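Local coordinates for protein putative metal-sulfur cluster biosynthesis proteins YuaD (Bacillus subtilis, PDB 1ORU) that is of unknown function but carries a MOSC domain, which may bind molybdenum and pyridoxal phosphate, and is putatively linked to metal-sulfur cluster biosynthesis, at residues K11-T25 / L90-G102. Sequence-based numbering, arbitrary orientation.
Sequences KAEGLYIADTKSFVT and LPEWLGANVAVSG
Tyr16 and Ala99 meet beside a classic beta bulge, where strand 11-17 runs antiparallel to strand 98-101 in the mixed sheet of this MOSC domain. Two residues, Glu13 and Gly14, stand opposite the single Ala99, whose O takes a weak bond from Glu13 N and a straighter one (160°) from Gly14 N, the latter on a lone pair in the carbonyl plane. Beyond the bulge, Tyr16 N donates to Asn97 O from above its carbonyl plane. The Tyr16 side chain then runs over the turn 91-96: CB lies 3.3 Å from Ala96 O, CD1 rests against Glu92 CG, and CE1 is 3.5 Å from Glu92 CD, the ring and carboxylate planes turned 41° apart. On the other flank CE2 reaches Ala99 CB at the ring edge (3.7 Å) and also Pro91 CB. The hydroxyl touches Pro91 CG and hydrogen-bonds a water that donates to Glu92 OE1. A leucine in place of Tyr16 would probably lose this water link to Glu92 and open a gap between Pro91 and Ala99. Gly14 suits its place, since a CB there would run into Tyr16 OH. Further along the loop, Thr25 OG1, set between its own backbone N and carbonyl carbon (chi1 55°), donates to Ala96 O at 2.9 Å, while Phe23 turns its ring edge to Trp93 O. A second water sits 2.9 Å from both Phe23 O and Gly95 O. Helix 133-142 packs on Phe23 and Trp93, and helix 74-84 on Glu13 and Ala99. At the far end of the strand pair Glu13, its chain bent at chi2, folds CG against Ser101 CB, and Ser101 OG donates to the anti side of Glu13 OE2 at 2.7 Å.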
# COMPACT_ATOMS: atom_id res chain seq x y z
N LYS A 11 -8.99 3.98 -19.88
CA LYS A 11 -9.91 5.10 -19.82
C LYS A 11 -10.83 5.11 -18.61
O LYS A 11 -11.29 4.06 -18.16
CB LYS A 11 -10.76 5.11 -21.09
CG LYS A 11 -11.84 6.17 -21.16
CD LYS A 11 -12.61 6.07 -22.49
CE LYS A 11 -13.69 7.12 -22.63
NZ LYS A 11 -14.45 6.94 -23.90
N ALA A 12 -11.09 6.30 -18.08
CA ALA A 12 -12.00 6.45 -16.95
C ALA A 12 -13.36 6.73 -17.59
O ALA A 12 -13.64 7.85 -18.01
CB ALA A 12 -11.57 7.63 -16.08
N GLU A 13 -14.20 5.69 -17.68
CA GLU A 13 -15.53 5.82 -18.27
C GLU A 13 -16.49 6.61 -17.40
O GLU A 13 -17.32 7.36 -17.90
CB GLU A 13 -16.16 4.44 -18.53
CG GLU A 13 -15.49 3.61 -19.59
CD GLU A 13 -15.74 4.12 -21.01
OE1 GLU A 13 -16.51 5.09 -21.18
OE2 GLU A 13 -15.16 3.55 -21.95
N GLY A 14 -16.37 6.43 -16.08
CA GLY A 14 -17.25 7.14 -15.18
C GLY A 14 -16.61 7.50 -13.85
O GLY A 14 -15.70 6.81 -13.38
N LEU A 15 -17.08 8.59 -13.26
CA LEU A 15 -16.60 9.07 -11.96
C LEU A 15 -17.84 9.18 -11.08
O LEU A 15 -18.91 9.58 -11.55
CB LEU A 15 -15.94 10.43 -12.11
CG LEU A 15 -14.77 10.51 -13.10
CD1 LEU A 15 -14.27 11.95 -13.16
CD2 LEU A 15 -13.64 9.57 -12.67
N TYR A 16 -17.70 8.83 -9.80
CA TYR A 16 -18.85 8.85 -8.89
C TYR A 16 -18.45 9.24 -7.47
O TYR A 16 -17.32 8.98 -7.04
CB TYR A 16 -19.51 7.47 -8.84
CG TYR A 16 -19.60 6.76 -10.17
CD1 TYR A 16 -20.79 6.76 -10.90
CD2 TYR A 16 -18.51 6.07 -10.69
CE1 TYR A 16 -20.89 6.09 -12.11
CE2 TYR A 16 -18.59 5.40 -11.90
CZ TYR A 16 -19.78 5.40 -12.61
OH TYR A 16 -19.86 4.72 -13.80
N ILE A 17 -19.38 9.82 -6.73
CA ILE A 17 -19.11 10.21 -5.36
C ILE A 17 -20.21 9.74 -4.41
O ILE A 17 -21.37 9.64 -4.81
CB ILE A 17 -18.98 11.74 -5.23
CG1 ILE A 17 -18.44 12.11 -3.85
CG2 ILE A 17 -20.34 12.40 -5.45
CD1 ILE A 17 -18.18 13.60 -3.67
N ALA A 18 -19.83 9.45 -3.17
CA ALA A 18 -20.78 9.04 -2.14
C ALA A 18 -20.88 10.27 -1.25
O ALA A 18 -20.11 10.43 -0.31
CB ALA A 18 -20.22 7.86 -1.35
N ASP A 19 -21.83 11.16 -1.57
CA ASP A 19 -21.98 12.40 -0.82
C ASP A 19 -22.87 12.32 0.41
O ASP A 19 -23.06 13.32 1.11
CB ASP A 19 -22.48 13.51 -1.76
CG ASP A 19 -23.84 13.21 -2.36
OD1 ASP A 19 -24.01 12.13 -2.96
OD2 ASP A 19 -24.74 14.07 -2.25
N THR A 20 -23.41 11.14 0.68
CA THR A 20 -24.25 10.93 1.86
C THR A 20 -23.73 9.71 2.60
O THR A 20 -22.64 9.22 2.30
CB THR A 20 -25.73 10.70 1.48
OG1 THR A 20 -25.87 9.44 0.80
CG2 THR A 20 -26.22 11.81 0.58
N LYS A 21 -24.52 9.20 3.54
CA LYS A 21 -24.14 8.03 4.31
C LYS A 21 -24.24 6.75 3.48
O LYS A 21 -23.67 5.73 3.84
CB LYS A 21 -25.01 7.90 5.56
CG LYS A 21 -24.79 8.99 6.61
CD LYS A 21 -25.07 10.39 6.08
CE LYS A 21 -26.52 10.55 5.63
NZ LYS A 21 -26.80 11.93 5.14
N SER A 22 -24.99 6.80 2.38
CA SER A 22 -25.16 5.64 1.51
C SER A 22 -23.88 5.35 0.74
O SER A 22 -23.20 6.28 0.31
CB SER A 22 -26.28 5.90 0.50
OG SER A 22 -26.31 4.90 -0.50
N PHE A 23 -23.53 4.08 0.56
CA PHE A 23 -22.31 3.78 -0.17
C PHE A 23 -22.57 3.70 -1.67
O PHE A 23 -21.63 3.59 -2.46
CB PHE A 23 -21.63 2.50 0.35
CG PHE A 23 -22.36 1.23 0.03
CD1 PHE A 23 -22.47 0.76 -1.27
CD2 PHE A 23 -22.90 0.46 1.06
CE1 PHE A 23 -23.09 -0.45 -1.55
CE2 PHE A 23 -23.53 -0.75 0.80
CZ PHE A 23 -23.62 -1.21 -0.52
N VAL A 24 -23.83 3.76 -2.08
CA VAL A 24 -24.16 3.74 -3.50
C VAL A 24 -23.82 5.15 -3.98
O VAL A 24 -24.40 6.14 -3.53
CB VAL A 24 -25.65 3.42 -3.74
CG1 VAL A 24 -26.01 3.62 -5.20
CG2 VAL A 24 -25.92 1.98 -3.33
N THR A 25 -22.87 5.22 -4.90
CA THR A 25 -22.39 6.50 -5.41
C THR A 25 -23.24 7.08 -6.54
O THR A 25 -24.09 6.38 -7.11
CB THR A 25 -20.94 6.34 -5.90
OG1 THR A 25 -20.87 5.27 -6.85
CG2 THR A 25 -20.04 5.99 -4.72
N LEU A 90 -24.14 -2.05 -12.25
CA LEU A 90 -23.66 -0.67 -12.34
C LEU A 90 -22.59 -0.37 -11.29
O LEU A 90 -22.70 -0.78 -10.14
CB LEU A 90 -24.82 0.30 -12.17
CG LEU A 90 -25.96 0.16 -13.18
CD1 LEU A 90 -27.01 1.23 -12.91
CD2 LEU A 90 -25.42 0.28 -14.60
N PRO A 91 -21.54 0.37 -11.69
CA PRO A 91 -20.47 0.71 -10.75
C PRO A 91 -21.01 1.37 -9.48
O PRO A 91 -20.48 1.17 -8.39
CB PRO A 91 -19.58 1.66 -11.56
CG PRO A 91 -19.71 1.10 -12.96
CD PRO A 91 -21.21 0.83 -13.05
N GLU A 92 -22.08 2.16 -9.63
CA GLU A 92 -22.70 2.86 -8.51
C GLU A 92 -23.14 1.91 -7.41
O GLU A 92 -22.98 2.19 -6.22
CB GLU A 92 -23.92 3.67 -8.98
CG GLU A 92 -23.60 4.79 -9.95
CD GLU A 92 -23.84 4.41 -11.40
OE1 GLU A 92 -23.38 3.33 -11.82
OE2 GLU A 92 -24.49 5.20 -12.11
N TRP A 93 -23.71 0.78 -7.81
CA TRP A 93 -24.19 -0.22 -6.86
C TRP A 93 -23.06 -0.79 -6.03
O TRP A 93 -23.27 -1.24 -4.90
CB TRP A 93 -24.90 -1.35 -7.60
CG TRP A 93 -26.03 -0.92 -8.47
CD1 TRP A 93 -26.65 0.30 -8.47
CD2 TRP A 93 -26.69 -1.71 -9.46
NE1 TRP A 93 -27.67 0.31 -9.40
CE2 TRP A 93 -27.71 -0.91 -10.02
CE3 TRP A 93 -26.52 -3.02 -9.92
CZ2 TRP A 93 -28.56 -1.38 -11.03
CZ3 TRP A 93 -27.36 -3.49 -10.92
CH2 TRP A 93 -28.37 -2.67 -11.46
N LEU A 94 -21.85 -0.79 -6.59
CA LEU A 94 -20.69 -1.33 -5.90
C LEU A 94 -19.94 -0.23 -5.14
O LEU A 94 -18.89 -0.48 -4.55
CB LEU A 94 -19.75 -2.01 -6.90
CG LEU A 94 -20.37 -3.12 -7.76
CD1 LEU A 94 -19.32 -3.66 -8.73
CD2 LEU A 94 -20.88 -4.23 -6.87
N GLY A 95 -20.49 0.98 -5.16
CA GLY A 95 -19.87 2.10 -4.48
C GLY A 95 -18.55 2.54 -5.08
O GLY A 95 -17.69 3.10 -4.39
N ALA A 96 -18.38 2.30 -6.38
CA ALA A 96 -17.14 2.69 -7.05
C ALA A 96 -17.05 4.20 -7.26
O ALA A 96 -18.07 4.87 -7.41
CB ALA A 96 -17.03 1.97 -8.39
N ASN A 97 -15.83 4.72 -7.26
CA ASN A 97 -15.59 6.14 -7.48
C ASN A 97 -15.13 6.34 -8.92
O ASN A 97 -15.29 7.41 -9.50
CB ASN A 97 -14.53 6.67 -6.53
CG ASN A 97 -14.96 6.59 -5.09
OD1 ASN A 97 -15.95 7.21 -4.69
ND2 ASN A 97 -14.23 5.82 -4.29
N VAL A 98 -14.53 5.30 -9.48
CA VAL A 98 -14.05 5.35 -10.85
C VAL A 98 -14.35 4.03 -11.54
O VAL A 98 -14.09 2.95 -11.00
CB VAL A 98 -12.52 5.59 -10.92
CG1 VAL A 98 -12.08 5.76 -12.38
CG2 VAL A 98 -12.14 6.82 -10.11
N ALA A 99 -14.93 4.12 -12.73
CA ALA A 99 -15.21 2.94 -13.52
C ALA A 99 -14.33 3.10 -14.74
O ALA A 99 -14.46 4.07 -15.49
CB ALA A 99 -16.69 2.90 -13.91
N VAL A 100 -13.41 2.16 -14.94
CA VAL A 100 -12.50 2.22 -16.07
C VAL A 100 -12.85 1.20 -17.14
O VAL A 100 -13.53 0.21 -16.88
CB VAL A 100 -11.04 1.99 -15.63
CG1 VAL A 100 -10.64 3.02 -14.59
CG2 VAL A 100 -10.87 0.57 -15.09
N SER A 101 -12.39 1.47 -18.37
CA SER A 101 -12.59 0.54 -19.47
C SER A 101 -11.20 0.27 -20.04
O SER A 101 -10.29 1.09 -19.87
CB SER A 101 -13.53 1.12 -20.55
OG SER A 101 -12.97 2.24 -21.22
N GLY A 102 -11.03 -0.88 -20.67
CA GLY A 102 -9.74 -1.22 -21.21
C GLY A 102 -8.89 -1.95 -20.19
O GLY A 102 -7.69 -2.14 -20.38
O HOH W 1 -22.45 4.01 -14.37
O HOH W 2 -18.84 4.23 -1.95